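Local atomic coordinates of shikimate dehydrogenase (Thermotoga maritima, PDB entry 3U62), a protein that catalyses the reversible NADPH-dependent reduction of 3-dehydroshikimate to shikimate, a step on the way to chorismate and the aromatic amino acids. Residues Ala120-Leu128 and Lys146-Ile154. Sequence-based numbering, arbitrary orientation.
Sequences ARAVIYALL and KALDFPVKI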
# COMPACT_ATOMS: atom_id res chain seq x y z
N ALA A 120 2.81 4.09 4.33
CA ALA A 120 2.27 5.03 5.31
C ALA A 120 1.98 6.39 4.70
O ALA A 120 0.91 6.96 4.92
CB ALA A 120 3.22 5.18 6.47
N ARG A 121 2.93 6.90 3.92
CA ARG A 121 2.80 8.21 3.29
C ARG A 121 1.65 8.25 2.28
O ARG A 121 0.99 9.28 2.12
CB ARG A 121 4.13 8.66 2.67
CG ARG A 121 5.25 8.84 3.70
CD ARG A 121 6.47 9.56 3.13
NE ARG A 121 7.14 8.79 2.08
CZ ARG A 121 8.12 7.92 2.28
NH1 ARG A 121 8.57 7.67 3.50
NH2 ARG A 121 8.66 7.28 1.24
N ALA A 122 1.41 7.12 1.61
CA ALA A 122 0.25 6.98 0.72
C ALA A 122 -1.06 7.00 1.51
O ALA A 122 -2.02 7.65 1.10
CB ALA A 122 0.36 5.70 -0.09
N VAL A 123 -1.08 6.30 2.64
CA VAL A 123 -2.25 6.27 3.52
C VAL A 123 -2.54 7.66 4.09
O VAL A 123 -3.69 8.10 4.06
CB VAL A 123 -2.08 5.22 4.66
CG1 VAL A 123 -3.11 5.43 5.77
CG2 VAL A 123 -2.18 3.81 4.10
N ILE A 124 -1.51 8.35 4.56
CA ILE A 124 -1.65 9.71 5.09
C ILE A 124 -2.21 10.66 4.02
O ILE A 124 -3.14 11.42 4.30
CB ILE A 124 -0.32 10.26 5.67
CG1 ILE A 124 0.13 9.41 6.86
CG2 ILE A 124 -0.48 11.72 6.11
CD1 ILE A 124 1.63 9.49 7.15
N TYR A 125 -1.64 10.59 2.82
CA TYR A 125 -2.12 11.40 1.69
C TYR A 125 -3.60 11.13 1.42
O TYR A 125 -4.38 12.07 1.24
CB TYR A 125 -1.29 11.13 0.44
CG TYR A 125 -1.61 12.03 -0.74
CD1 TYR A 125 -0.95 13.24 -0.91
CD2 TYR A 125 -2.57 11.66 -1.68
CE1 TYR A 125 -1.24 14.08 -1.99
CE2 TYR A 125 -2.87 12.48 -2.76
CZ TYR A 125 -2.21 13.69 -2.91
OH TYR A 125 -2.50 14.50 -3.97
N ALA A 126 -3.97 9.85 1.40
CA ALA A 126 -5.36 9.45 1.19
C ALA A 126 -6.29 10.01 2.26
O ALA A 126 -7.35 10.54 1.95
CB ALA A 126 -5.46 7.93 1.13
N LEU A 127 -5.88 9.88 3.52
CA LEU A 127 -6.66 10.39 4.66
C LEU A 127 -6.87 11.90 4.58
O LEU A 127 -7.97 12.38 4.81
CB LEU A 127 -5.99 10.01 5.99
CG LEU A 127 -5.97 8.54 6.39
CD1 LEU A 127 -4.96 8.31 7.50
CD2 LEU A 127 -7.35 8.03 6.81
N LEU A 128 -5.80 12.62 4.24
CA LEU A 128 -5.88 14.07 4.08
C LEU A 128 -6.80 14.48 2.93
O LEU A 128 -7.50 15.50 3.02
CB LEU A 128 -4.49 14.68 3.91
CG LEU A 128 -3.58 14.68 5.14
CD1 LEU A 128 -2.15 15.01 4.74
CD2 LEU A 128 -4.07 15.65 6.22
N LYS A 146 11.80 11.42 9.86
CA LYS A 146 12.35 12.67 9.34
C LYS A 146 12.00 12.92 7.87
O LYS A 146 12.12 14.05 7.39
CB LYS A 146 13.87 12.74 9.58
CG LYS A 146 14.23 12.98 11.04
CD LYS A 146 15.72 13.03 11.28
CE LYS A 146 16.02 13.37 12.73
NZ LYS A 146 17.49 13.34 13.03
N ALA A 147 11.54 11.88 7.19
CA ALA A 147 11.06 12.00 5.81
C ALA A 147 9.60 12.45 5.76
O ALA A 147 9.08 12.76 4.68
CB ALA A 147 11.25 10.69 5.06
N LEU A 148 8.94 12.49 6.92
CA LEU A 148 7.54 12.89 7.00
C LEU A 148 7.40 14.40 7.05
O LEU A 148 7.88 15.05 7.98
CB LEU A 148 6.86 12.27 8.23
CG LEU A 148 6.59 10.77 8.25
CD1 LEU A 148 6.13 10.36 9.65
CD2 LEU A 148 5.55 10.37 7.21
N ASP A 149 6.72 14.96 6.04
CA ASP A 149 6.47 16.40 5.98
C ASP A 149 4.99 16.74 6.19
O ASP A 149 4.63 17.91 6.29
CB ASP A 149 6.96 16.98 4.65
CG ASP A 149 8.47 16.91 4.51
OD1 ASP A 149 9.19 16.98 5.53
OD2 ASP A 149 8.94 16.80 3.36
N PHE A 150 4.16 15.70 6.26
CA PHE A 150 2.71 15.86 6.44
C PHE A 150 2.36 16.44 7.82
O PHE A 150 3.13 16.30 8.77
CB PHE A 150 2.02 14.50 6.27
CG PHE A 150 2.06 13.97 4.87
CD1 PHE A 150 2.85 12.87 4.55
CD2 PHE A 150 1.30 14.55 3.86
CE1 PHE A 150 2.89 12.36 3.26
CE2 PHE A 150 1.33 14.06 2.56
CZ PHE A 150 2.13 12.96 2.25
N PRO A 151 1.18 17.10 7.92
CA PRO A 151 0.73 17.67 9.20
C PRO A 151 0.21 16.59 10.15
O PRO A 151 -1.00 16.47 10.36
CB PRO A 151 -0.38 18.64 8.78
CG PRO A 151 -0.90 18.08 7.51
CD PRO A 151 0.25 17.40 6.82
N VAL A 152 1.14 15.82 10.70
CA VAL A 152 0.82 14.71 11.59
C VAL A 152 1.58 14.86 12.91
O VAL A 152 2.54 15.62 12.99
CB VAL A 152 1.18 13.34 10.94
CG1 VAL A 152 0.35 13.09 9.69
CG2 VAL A 152 2.68 13.24 10.62
N LYS A 153 1.13 14.14 13.93
CA LYS A 153 1.92 13.98 15.15
C LYS A 153 2.67 12.66 15.05
O LYS A 153 2.17 11.70 14.46
CB LYS A 153 1.04 14.02 16.39
CG LYS A 153 0.40 15.38 16.64
CD LYS A 153 -0.36 15.42 17.95
CE LYS A 153 -0.96 16.80 18.19
NZ LYS A 153 -1.64 16.90 19.52
N ILE A 154 3.88 12.61 15.61
CA ILE A 154 4.73 11.43 15.47
C ILE A 154 5.12 10.86 16.83
O ILE A 154 5.58 11.58 17.72
CB ILE A 154 5.99 11.72 14.60
CG1 ILE A 154 5.58 12.27 13.22
CG2 ILE A 154 6.84 10.46 14.42
CD1 ILE A 154 6.68 12.99 12.47
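Ile124 meets Phe150 because its CG1 is anti to the carbonyl carbon (chi1 -63°), which leaves CG2 anti to the backbone N and carries that methyl outward from the helix and over one face of the aromatic ring. The branch sits 4.0 Å from the ring centroid, 27° off the normal, a CH-pi contact, with Ile124 CG2 3.6 Å from Phe150 CG. Phe150 in turn has its ring anti to its own carbonyl carbon (chi1 -68°), leaning onto the helix between the side chains of Arg121, Ile124, Tyr125 and Leu128. At the far end of the segment, Leu128 CD1 touches Phe150 CD2 at 3.6 Å; Leu128 CD1 also touches Pro151 CD at 4.0 Å. Across the ring from CD2, Phe150 CE1 lies 3.9 Å from Arg121 CB. Phe150 CE2, the atom next to CD2, comes up to the edge of the Tyr125 ring, near that ring's plane. Ile124 has two further neighbours: CG2 also touches Val152 CG1 at 3.9 Å, and CD1 meets Leu148 CD2 at 4.0 Å, the two side chains crossing at about a right angle. Leu148 CD2 also lies 3.8 Å from Arg121 CG. Beyond that, the arginine chain bends at chi3, and its NE and NH2 are hydrogen-bonded to the carbonyl oxygens of Ile79 and Lys80. Pro151, centre of an inverse gamma turn, redirects the chain toward strand 153-156. The contact thus seats the connection from helix 142-146 to that outermost strand against helix 118-129, by apolar packing over Val137 of strand 135-139. The predicted NADP(+)-binding residues Gly115-Ala119 run into the first turn of helix 118-129, and Gly115, Gly117 and Ala120 are consistent with a GxGxxA pattern of the Rossmann type, as in the dinucleotide-binding Rossmann fold.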